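Local coordinates for protein acyl-CoA dehydrogenase (Bacillus anthracis, PDB 3OWA) that probably oxidises acyl-CoA thioesters to enoyl-CoA, using bound FAD as the electron acceptor, at residues I413-V418 and N495-V500; L272-V277 and S323-T328; I267-L272 and E360-K365. All blocks are in the same frame, centred on the assembly; numbering follows the deposited sequence. Where two conformers were deposited one is given.

How the contacts relate
From the N terminus, contact 3 opens first, at 267-272 on helix 257-293. Contact 2 opens on the same helix at 272-277, and L272 belongs to both. Contact 2 closes at 323-328 on helix 305-336. Contact 3 closes later, at 360-365 on helix 358-383, so its loop encloses that of contact 2. Contact 1 follows both in series and pairs 413-418 with 495-500. Contacts 2 and 3 tie three long helices of the C-terminal domain together. Contact 1 joins helix 411-427, beside the FAD, to helix 490-520. Contacts 1 and 3 touch through N414, I417, R269 and S362, with centres about 13 Å apart.

Contact 1. Residues I413-V418 and N495-V500; sequences INRLIV and NIADIV. With FAD (flavin-adenine dinucleotide), chain E.
R415 and D498 join two helices by a salt bridge, and A497 and V418 pack beside it. Both helices belong to the largely helical C-terminal part of the acyl-CoA dehydrogenase. Segment 413-418 lies on helix 411-427 and segment 495-500 on helix 490-520. The two segments run at 89° to each other, with axes 8.1 Å apart. The small A497 sits at the crossing. Its CB lies 3.2 Å from the carbonyl O of R415. The same methyl touches V418, with CB to CB at 4.1 Å. V418 also turns CG1 to V500 CG1, at 4.3 Å.

Helix 411-427 is also a wall of the FAD pocket. I413 CD1 lies 3.8 Å from C5A of the adenine, and L416 CD1 lies 3.7 Å from its N1A. L416 packs on L306 of the second subunit as well.

R415 CG stands anti to the carbonyl carbon (chi1 -78°), and the chain runs extended to NE. NH1 forms a second salt bridge, to E370, so two carboxylates hold the guanidinium. Its plane is almost perpendicular to the D498 carboxylate. R415 NE gives its hydrogen to the syn lone pair of D498 OD1 at 2.6 Å, with an N-H...O angle of 159°.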
loop_
_atom_site.group_PDB
_atom_site.type_symbol
_atom_site.label_atom_id
_atom_site.label_comp_id
_atom_site.label_asym_id
_atom_site.label_seq_id
_atom_site.Cartn_x
_atom_site.Cartn_y
_atom_site.Cartn_z
ATOM N N ILE A 413 5.462 -10.022 -13.308
ATOM C CA ILE A 413 6.131 -10.504 -14.501
ATOM C C ILE A 413 7.626 -10.155 -14.422
ATOM O O ILE A 413 8.492 -10.994 -14.714
ATOM C CB ILE A 413 5.467 -9.928 -15.795
ATOM C CG1 ILE A 413 4.106 -10.603 -16.052
ATOM C CG2 ILE A 413 6.423 -10.037 -16.996
ATOM C CD1 ILE A 413 4.180 -12.078 -16.439
ATOM N N ASN A 414 7.913 -8.912 -14.027
ATOM C CA ASN A 414 9.289 -8.462 -13.808
ATOM C C ASN A 414 10.059 -9.326 -12.817
ATOM O O ASN A 414 11.250 -9.544 -13.010
ATOM C CB ASN A 414 9.311 -7.031 -13.321
ATOM C CG ASN A 414 9.300 -6.031 -14.453
ATOM O OD1 ASN A 414 8.271 -5.476 -14.798
ATOM N ND2 ASN A 414 10.465 -5.795 -15.034
ATOM N N ARG A 415 9.392 -9.815 -11.773
ATOM C CA ARG A 415 10.004 -10.732 -10.823
ATOM C C ARG A 415 10.229 -12.113 -11.420
ATOM O O ARG A 415 11.297 -12.694 -11.237
ATOM C CB ARG A 415 9.172 -10.878 -9.536
ATOM C CG ARG A 415 9.347 -9.691 -8.564
ATOM C CD ARG A 415 8.287 -9.758 -7.442
ATOM N NE ARG A 415 8.710 -8.966 -6.284
ATOM C CZ ARG A 415 8.063 -7.902 -5.808
ATOM N NH1 ARG A 415 8.539 -7.257 -4.740
ATOM N NH2 ARG A 415 6.925 -7.505 -6.372
ATOM N N LEU A 416 9.231 -12.631 -12.128
ATOM C CA LEU A 416 9.307 -13.974 -12.682
ATOM C C LEU A 416 10.410 -14.152 -13.719
ATOM O O LEU A 416 10.952 -15.234 -13.859
ATOM C CB LEU A 416 7.980 -14.376 -13.315
ATOM C CG LEU A 416 6.827 -14.588 -12.361
ATOM C CD1 LEU A 416 5.574 -14.728 -13.207
ATOM C CD2 LEU A 416 7.078 -15.871 -11.548
ATOM N N ILE A 417 10.766 -13.090 -14.418
ATOM C CA ILE A 417 11.767 -13.220 -15.459
ATOM C C ILE A 417 13.201 -13.146 -14.943
ATOM O O ILE A 417 14.117 -13.612 -15.637
ATOM C CB ILE A 417 11.565 -12.203 -16.609
ATOM C CG1 ILE A 417 11.746 -10.758 -16.114
ATOM C CG2 ILE A 417 10.200 -12.428 -17.275
ATOM C CD1 ILE A 417 11.327 -9.726 -17.156
ATOM N N VAL A 418 13.403 -12.582 -13.754
ATOM C CA VAL A 418 14.743 -12.468 -13.206
ATOM C C VAL A 418 15.536 -13.814 -13.057
ATOM O O VAL A 418 16.668 -13.935 -13.574
ATOM C CB VAL A 418 14.787 -11.587 -11.909
ATOM C CG1 VAL A 418 16.115 -11.792 -11.145
ATOM C CG2 VAL A 418 14.611 -10.112 -12.265
ATOM N N ASN A 495 10.601 -15.480 -4.772
ATOM C CA ASN A 495 11.545 -15.425 -3.629
ATOM C C ASN A 495 12.980 -15.165 -4.063
ATOM O O ASN A 495 13.695 -14.361 -3.450
ATOM C CB ASN A 495 11.491 -16.709 -2.768
ATOM C CG ASN A 495 10.212 -16.823 -1.964
ATOM O OD1 ASN A 495 9.545 -15.824 -1.690
ATOM N ND2 ASN A 495 9.857 -18.047 -1.592
ATOM N N ILE A 496 13.390 -15.843 -5.132
ATOM C CA ILE A 496 14.728 -15.710 -5.658
ATOM C C ILE A 496 14.884 -14.299 -6.216
ATOM O O ILE A 496 15.864 -13.625 -5.925
ATOM C CB ILE A 496 15.006 -16.789 -6.746
ATOM C CG1 ILE A 496 15.075 -18.183 -6.095
ATOM C CG2 ILE A 496 16.281 -16.477 -7.508
ATOM C CD1 ILE A 496 14.904 -19.297 -7.060
ATOM N N ALA A 497 13.896 -13.862 -6.989
ATOM C CA ALA A 497 13.880 -12.499 -7.533
ATOM C C ALA A 497 13.943 -11.446 -6.446
ATOM O O ALA A 497 14.653 -10.455 -6.604
ATOM C CB ALA A 497 12.659 -12.286 -8.425
ATOM N N ASP A 498 13.233 -11.662 -5.340
ATOM C CA ASP A 498 13.254 -10.726 -4.204
ATOM C C ASP A 498 14.610 -10.731 -3.500
ATOM O O ASP A 498 15.101 -9.672 -3.085
ATOM C CB ASP A 498 12.131 -11.046 -3.201
ATOM C CG ASP A 498 10.714 -10.850 -3.804
ATOM O OD1 ASP A 498 10.578 -10.150 -4.844
ATOM O OD2 ASP A 498 9.721 -11.382 -3.234
ATOM N N ILE A 499 15.219 -11.917 -3.373
ATOM C CA ILE A 499 16.569 -11.977 -2.862
ATOM C C ILE A 499 17.547 -11.164 -3.727
ATOM O O ILE A 499 18.349 -10.374 -3.210
ATOM C CB ILE A 499 17.093 -13.446 -2.676
ATOM C CG1 ILE A 499 16.323 -14.124 -1.554
ATOM C CG2 ILE A 499 18.606 -13.422 -2.372
ATOM C CD1 ILE A 499 16.552 -15.627 -1.437
ATOM N N VAL A 500 17.489 -11.372 -5.039
ATOM C CA VAL A 500 18.426 -10.713 -5.933
ATOM C C VAL A 500 18.172 -9.196 -5.877
ATOM O O VAL A 500 19.125 -8.388 -5.879
ATOM C CB VAL A 500 18.262 -11.236 -7.387
ATOM C CG1 VAL A 500 19.146 -10.436 -8.368
ATOM C CG2 VAL A 500 18.555 -12.762 -7.449
HETATM P PA FAD E . -2.928 -8.625 -17.204
HETATM O O1A FAD E . -4.314 -9.109 -17.549
HETATM O O2A FAD E . -1.858 -8.946 -18.183
HETATM O O5B FAD E . -2.503 -9.119 -15.765
HETATM C C5B FAD E . -3.405 -9.271 -14.697
HETATM C C4B FAD E . -2.716 -9.898 -13.494
HETATM O O4B FAD E . -2.246 -11.220 -13.807
HETATM C C3B FAD E . -1.508 -9.071 -13.065
HETATM O O3B FAD E . -1.315 -9.121 -11.652
HETATM C C2B FAD E . -0.379 -9.840 -13.701
HETATM O O2B FAD E . 0.834 -9.655 -13.037
HETATM C C1B FAD E . -0.858 -11.262 -13.560
HETATM N N9A FAD E . -0.201 -12.134 -14.538
HETATM C C8A FAD E . -0.233 -12.032 -15.905
HETATM N N7A FAD E . 0.494 -13.025 -16.446
HETATM C C5A FAD E . 0.974 -13.784 -15.445
HETATM C C6A FAD E . 1.777 -14.952 -15.423
HETATM N N6A FAD E . 2.135 -15.575 -16.553
HETATM N N1A FAD E . 2.109 -15.487 -14.204
HETATM C C2A FAD E . 1.663 -14.910 -13.024
HETATM N N3A FAD E . 0.845 -13.784 -13.045
HETATM C C4A FAD E . 0.525 -13.223 -14.233
HETATM N N1 FAD E . 0.518 -0.032 -23.062
HETATM C C2 FAD E . 1.150 0.454 -24.184
HETATM O O2 FAD E . 1.612 -0.310 -25.003
HETATM N N3 FAD E . 1.284 1.807 -24.422
HETATM C C4 FAD E . 0.772 2.723 -23.560
HETATM O O4 FAD E . 0.938 3.927 -23.818
HETATM C C4X FAD E . 0.134 2.250 -22.409
HETATM N N5 FAD E . -0.426 3.159 -21.533
HETATM C C5X FAD E . -1.120 2.712 -20.418
HETATM C C6 FAD E . -1.675 3.662 -19.554
HETATM C C7 FAD E . -2.399 3.229 -18.449
HETATM C C7M FAD E . -3.017 4.253 -17.520
HETATM C C8 FAD E . -2.544 1.840 -18.235
HETATM C C8M FAD E . -3.286 1.263 -17.073
HETATM C C9 FAD E . -1.945 0.905 -19.073
HETATM C C9A FAD E . -1.236 1.322 -20.173
HETATM N N10 FAD E . -0.636 0.396 -21.012
HETATM C C10 FAD E . 0.002 0.860 -22.156
HETATM C "C1'" FAD E . -0.828 -1.101 -20.808
HETATM C "C2'" FAD E . -0.198 -1.648 -19.522
HETATM O "O2'" FAD E . 1.180 -1.412 -19.342
HETATM C "C3'" FAD E . -0.859 -3.121 -19.090
HETATM O "O3'" FAD E . -1.812 -2.744 -18.160
HETATM C "C4'" FAD E . -0.012 -4.002 -18.586
HETATM O "O4'" FAD E . 0.995 -4.195 -19.579
HETATM C "C5'" FAD E . -0.522 -5.303 -17.966
HETATM O "O5'" FAD E . -1.614 -5.740 -18.732
HETATM P P FAD E . -3.069 -5.963 -18.154
HETATM O O1P FAD E . -3.472 -4.649 -17.523
HETATM O O2P FAD E . -3.975 -6.433 -19.256
HETATM O O3P FAD E . -2.944 -7.015 -16.964
#

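Contact 2. Residues L272-V277 and S323-T328; sequences LGVGTV and SSVYRT
V325 of segment 323-328 points at segment 272-277 and meets it with both methyls. Its CG1 is anti to the backbone N (chi1 177°). That sends CG1 to V274 and leaves CG2 for G273 and V277. CG1 of V325 comes within 3.3 Å of CG2 of V274. This is tighter than a normal carbon contact, so the exact spacing is doubtful. The two valines cross obliquely here. CG1 of V325 also reaches the backbone N of V274, at 3.7 Å. CG2 of V325 meets CG2 of V277 tip to tip, at 4.0 Å. It also lies 4.0 Å from the backbone C of G273. G273 has no side chain, and the methyl rests against bare main chain.

The two segments are turned 146° from one N-to-C direction to the other, with axes 9.6 Å apart. They are neighbouring, roughly antiparallel members of the helical bundle that forms the acyl-CoA dehydrogenase C-terminal domain. Helix 257-293 carries one and helix 305-336 the other. Helix 95-105 of the N-terminal domain packs on V274 and Y326.

One contact is apolar to polar. V274 CG1 lies 4.0 Å from Y326 OH, and the two side chains cross at about a right angle. The hydroxyl is hydrogen-bonded to E103. The Y326 ring packs edge-to-face with F33.

Hydrogen bonds act within helix 257-293. T276 OG1 donates to G273 O at 2.8 Å. The C=O...OG1 angle is 117°, and the donor is tilted out of the carbonyl plane. V277 N reaches G273 O from the same face, so two donors share this one oxygen.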
loop_
_atom_site.group_PDB
_atom_site.type_symbol
_atom_site.label_atom_id
_atom_site.label_comp_id
_atom_site.label_asym_id
_atom_site.label_seq_id
_atom_site.Cartn_x
_atom_site.Cartn_y
_atom_site.Cartn_z
ATOM N N LEU A 272 11.356 4.333 -15.655
ATOM C CA LEU A 272 10.343 4.370 -14.614
ATOM C C LEU A 272 10.992 4.324 -13.225
ATOM O O LEU A 272 10.574 5.051 -12.325
ATOM C CB LEU A 272 9.315 3.242 -14.792
ATOM C CG LEU A 272 8.053 3.347 -13.920
ATOM C CD1 LEU A 272 7.359 4.698 -14.114
ATOM C CD2 LEU A 272 7.099 2.200 -14.237
ATOM N N GLY A 273 12.019 3.490 -13.063
ATOM C CA GLY A 273 12.820 3.478 -11.835
ATOM C C GLY A 273 13.329 4.860 -11.467
ATOM O O GLY A 273 13.154 5.330 -10.339
ATOM N N VAL A 274 13.953 5.540 -12.420
ATOM C CA VAL A 274 14.443 6.894 -12.168
ATOM C C VAL A 274 13.266 7.796 -11.756
ATOM O O VAL A 274 13.361 8.584 -10.828
ATOM C CB VAL A 274 15.118 7.469 -13.467
ATOM C CG1 VAL A 274 15.537 8.914 -13.277
ATOM C CG2 VAL A 274 16.350 6.670 -13.847
ATOM N N GLY A 275 12.154 7.717 -12.488
ATOM C CA GLY A 275 10.976 8.531 -12.173
ATOM C C GLY A 275 10.472 8.292 -10.745
ATOM O O GLY A 275 10.168 9.250 -10.008
ATOM N N THR A 276 10.361 7.028 -10.330
ATOM C CA THR A 276 9.809 6.755 -8.999
ATOM C C THR A 276 10.769 7.293 -7.929
ATOM O O THR A 276 10.356 7.667 -6.834
ATOM C CB THR A 276 9.563 5.260 -8.782
ATOM O OG1 THR A 276 10.801 4.566 -8.978
ATOM C CG2 THR A 276 8.481 4.727 -9.794
ATOM N N VAL A 277 12.050 7.360 -8.270
ATOM C CA VAL A 277 13.034 7.837 -7.318
ATOM C C VAL A 277 12.846 9.327 -7.105
ATOM O O VAL A 277 12.965 9.814 -5.957
ATOM C CB VAL A 277 14.500 7.509 -7.765
ATOM C CG1 VAL A 277 15.487 8.450 -7.112
ATOM C CG2 VAL A 277 14.866 6.070 -7.374
ATOM N N SER A 323 20.543 4.957 -5.289
ATOM C CA SER A 323 21.848 4.338 -5.532
ATOM C C SER A 323 21.775 3.241 -6.593
ATOM O O SER A 323 22.597 3.200 -7.510
ATOM C CB SER A 323 22.462 3.779 -4.250
ATOM O OG SER A 323 22.436 4.739 -3.204
ATOM N N SER A 324 20.817 2.339 -6.477
ATOM C CA SER A 324 20.790 1.227 -7.405
ATOM C C SER A 324 20.325 1.624 -8.834
ATOM O O SER A 324 20.776 1.040 -9.830
ATOM C CB SER A 324 19.969 0.046 -6.835
ATOM O OG SER A 324 18.627 0.418 -6.620
ATOM N N VAL A 325 19.457 2.630 -8.939
ATOM C CA VAL A 325 19.006 3.101 -10.262
ATOM C C VAL A 325 20.148 3.781 -11.037
ATOM O O VAL A 325 20.337 3.498 -12.223
ATOM C CB VAL A 325 17.741 4.018 -10.184
ATOM C CG1 VAL A 325 17.362 4.517 -11.532
ATOM C CG2 VAL A 325 16.550 3.231 -9.638
ATOM N N TYR A 326 20.873 4.696 -10.396
ATOM C CA TYR A 326 21.958 5.399 -11.084
ATOM C C TYR A 326 23.165 4.506 -11.361
ATOM O O TYR A 326 23.894 4.744 -12.305
ATOM C CB TYR A 326 22.365 6.696 -10.373
ATOM C CG TYR A 326 21.408 7.809 -10.723
ATOM C CD1 TYR A 326 20.372 8.180 -9.849
ATOM C CD2 TYR A 326 21.494 8.443 -11.961
ATOM C CE1 TYR A 326 19.460 9.196 -10.217
ATOM C CE2 TYR A 326 20.613 9.448 -12.331
ATOM C CZ TYR A 326 19.593 9.809 -11.458
ATOM O OH TYR A 326 18.730 10.797 -11.838
ATOM N N ARG A 327 23.322 3.466 -10.555
ATOM C CA ARG A 327 24.263 2.407 -10.840
ATOM C C ARG A 327 23.927 1.806 -12.196
ATOM O O ARG A 327 24.801 1.652 -13.026
ATOM C CB ARG A 327 24.210 1.326 -9.759
ATOM C CG ARG A 327 25.077 0.100 -10.051
ATOM C CD ARG A 327 25.146 -0.814 -8.858
ATOM N NE ARG A 327 26.015 -1.969 -9.066
ATOM C CZ ARG A 327 26.180 -2.958 -8.188
ATOM N NH1 ARG A 327 25.533 -2.958 -7.018
ATOM N NH2 ARG A 327 26.994 -3.957 -8.491
ATOM N N THR A 328 22.662 1.442 -12.414
ATOM C CA THR A 328 22.262 0.867 -13.683
ATOM C C THR A 328 22.484 1.844 -14.850
ATOM O O THR A 328 22.980 1.443 -15.921
ATOM C CB THR A 328 20.778 0.414 -13.622
ATOM O OG1 THR A 328 20.634 -0.576 -12.607
ATOM C CG2 THR A 328 20.326 -0.181 -14.938
#

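Contact 3. Residues I267-L272 and E360-K365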
loop_
_atom_site.group_PDB
_atom_site.type_symbol
_atom_site.label_atom_id
_atom_site.label_comp_id
_atom_site.label_asym_id
_atom_site.label_seq_id
_atom_site.Cartn_x
_atom_site.Cartn_y
_atom_site.Cartn_z
ATOM N N ILE A 267 14.377 -0.200 -21.419
ATOM C CA ILE A 267 14.603 1.226 -21.254
ATOM C C ILE A 267 13.464 1.814 -20.437
ATOM O O ILE A 267 13.704 2.556 -19.486
ATOM C CB ILE A 267 14.745 1.930 -22.630
ATOM C CG1 ILE A 267 16.041 1.462 -23.335
ATOM C CG2 ILE A 267 14.715 3.455 -22.438
ATOM C CD1 ILE A 267 16.113 1.768 -24.822
ATOM N N GLY A 268 12.236 1.431 -20.768
ATOM C CA GLY A 268 11.023 1.836 -20.013
ATOM C C GLY A 268 11.093 1.512 -18.527
ATOM O O GLY A 268 10.763 2.339 -17.680
ATOM N N ARG A 269 11.600 0.324 -18.238
ATOM C CA ARG A 269 11.842 -0.159 -16.912
ATOM C C ARG A 269 12.772 0.707 -16.108
ATOM O O ARG A 269 12.429 1.116 -14.996
ATOM C CB ARG A 269 12.407 -1.591 -16.959
ATOM C CG ARG A 269 11.412 -2.606 -16.501
ATOM C CD ARG A 269 10.774 -3.453 -17.529
ATOM N NE ARG A 269 11.499 -4.713 -17.676
ATOM C CZ ARG A 269 10.973 -5.894 -18.025
ATOM N NH1 ARG A 269 11.757 -6.947 -18.183
ATOM N NH2 ARG A 269 9.679 -6.044 -18.221
ATOM N N TYR A 270 13.983 0.934 -16.586
ATOM C CA TYR A 270 14.876 1.744 -15.754
ATOM C C TYR A 270 14.439 3.216 -15.705
ATOM O O TYR A 270 14.656 3.891 -14.703
ATOM C CB TYR A 270 16.372 1.570 -16.104
ATOM C CG TYR A 270 16.887 2.490 -17.172
ATOM C CD1 TYR A 270 17.054 2.042 -18.479
ATOM C CD2 TYR A 270 17.251 3.801 -16.867
ATOM C CE1 TYR A 270 17.543 2.895 -19.474
ATOM C CE2 TYR A 270 17.734 4.664 -17.846
ATOM C CZ TYR A 270 17.874 4.206 -19.148
ATOM O OH TYR A 270 18.344 5.057 -20.127
ATOM N N LYS A 271 13.848 3.714 -16.781
ATOM C CA LYS A 271 13.371 5.091 -16.797
ATOM C C LYS A 271 12.267 5.302 -15.758
ATOM O O LYS A 271 12.235 6.324 -15.076
ATOM C CB LYS A 271 12.833 5.437 -18.192
ATOM C CG LYS A 271 13.439 6.648 -18.772
ATOM C CD LYS A 271 14.912 6.530 -18.911
ATOM C CE LYS A 271 15.482 7.890 -19.305
ATOM N NZ LYS A 271 14.749 8.470 -20.491
ATOM N N LEU A 272 11.356 4.333 -15.655
ATOM C CA LEU A 272 10.343 4.370 -14.614
ATOM C C LEU A 272 10.992 4.324 -13.225
ATOM O O LEU A 272 10.574 5.051 -12.325
ATOM C CB LEU A 272 9.315 3.242 -14.792
ATOM C CG LEU A 272 8.053 3.347 -13.920
ATOM C CD1 LEU A 272 7.359 4.698 -14.114
ATOM C CD2 LEU A 272 7.099 2.200 -14.237
ATOM N N GLU A 360 19.243 -5.818 -14.103
ATOM C CA GLU A 360 19.293 -4.588 -13.339
ATOM C C GLU A 360 18.091 -3.659 -13.648
ATOM O O GLU A 360 17.544 -3.040 -12.741
ATOM C CB GLU A 360 20.640 -3.885 -13.597
ATOM C CG GLU A 360 21.857 -4.682 -13.067
ATOM C CD GLU A 360 22.434 -5.728 -14.062
ATOM O OE1 GLU A 360 23.576 -6.161 -13.818
ATOM O OE2 GLU A 360 21.759 -6.114 -15.067
ATOM N N CYS A 361 17.675 -3.569 -14.914
ATOM C CA CYS A 361 16.511 -2.725 -15.292
ATOM C C CYS A 361 15.224 -3.194 -14.627
ATOM O O CYS A 361 14.444 -2.375 -14.102
ATOM C CB CYS A 361 16.307 -2.711 -16.825
ATOM S SG CYS A 361 17.622 -1.820 -17.731
ATOM N N SER A 362 14.985 -4.503 -14.654
ATOM C CA SER A 362 13.789 -5.085 -14.034
ATOM C C SER A 362 13.823 -4.905 -12.522
ATOM O O SER A 362 12.811 -4.541 -11.913
ATOM C CB SER A 362 13.662 -6.571 -14.384
ATOM O OG SER A 362 12.906 -6.733 -15.572
ATOM N N LEU A 363 14.984 -5.131 -11.911
ATOM C CA LEU A 363 15.128 -4.863 -10.474
ATOM C C LEU A 363 14.808 -3.419 -10.097
ATOM O O LEU A 363 14.158 -3.194 -9.089
ATOM C CB LEU A 363 16.525 -5.230 -9.932
ATOM C CG LEU A 363 17.042 -6.658 -10.179
ATOM C CD1 LEU A 363 18.480 -6.780 -9.668
ATOM C CD2 LEU A 363 16.111 -7.736 -9.585
ATOM N N ASN A 364 15.323 -2.466 -10.859
ATOM C CA ASN A 364 15.100 -1.038 -10.595
ATOM C C ASN A 364 13.632 -0.717 -10.693
ATOM O O ASN A 364 13.079 0.011 -9.863
ATOM C CB ASN A 364 15.822 -0.179 -11.631
ATOM C CG ASN A 364 17.332 -0.086 -11.410
ATOM O OD1 ASN A 364 17.883 -0.430 -10.348
ATOM N ND2 ASN A 364 18.003 0.401 -12.426
ATOM N N LYS A 365 12.980 -1.270 -11.704
ATOM C CA LYS A 365 11.589 -0.989 -11.896
ATOM C C LYS A 365 10.735 -1.471 -10.715
ATOM O O LYS A 365 9.890 -0.715 -10.211
ATOM C CB LYS A 365 11.097 -1.574 -13.221
ATOM C CG LYS A 365 9.702 -1.104 -13.623
ATOM C CD LYS A 365 8.619 -2.040 -13.154
ATOM C CE LYS A 365 7.278 -1.418 -13.351
ATOM N NZ LYS A 365 6.132 -2.339 -13.040
#
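The hydroxyl of S362 lies over one face of the R269 guanidinium. OG is 2.9 Å from NH1 of R269, but the angle is too poor for a hydrogen bond. S362 has a second conformer, so this close approach holds for one conformer and is doubtful. S362 OG is probably hydrogen-bonded to the side chain of N414. R269 NH2 makes a weak bond to E408 O.

The base of R269 packs on segment 360-365 because its CB points there. R269 CB lies 3.6 Å from the carbonyl O of C361. R269 CG lies 3.5 Å from CB of K365. Bends at chi2 (106°) and chi3 (94°) then bring the guanidinium round to S362. Farther along K365, CE packs on CD2 of L272 in one of its two conformers. K365 NZ leads away and is hydrogen-bonded to F407 O, G409 O and N411 OD1.

C361 SG touches the base of Y270, 4.0 Å from its CB. The sulfur is 5.2 Å from the ring centroid and oblique to the ring, a Cys sulfur-aromatic contact.

The segment axes lie 7.5 Å apart at 40°. Helix 257-293 and helix 358-383 meet here inside the C-terminal bundle. Helix 305-336 packs on Y270 and N364, while helix 411-427 packs on R269, S362 and K365.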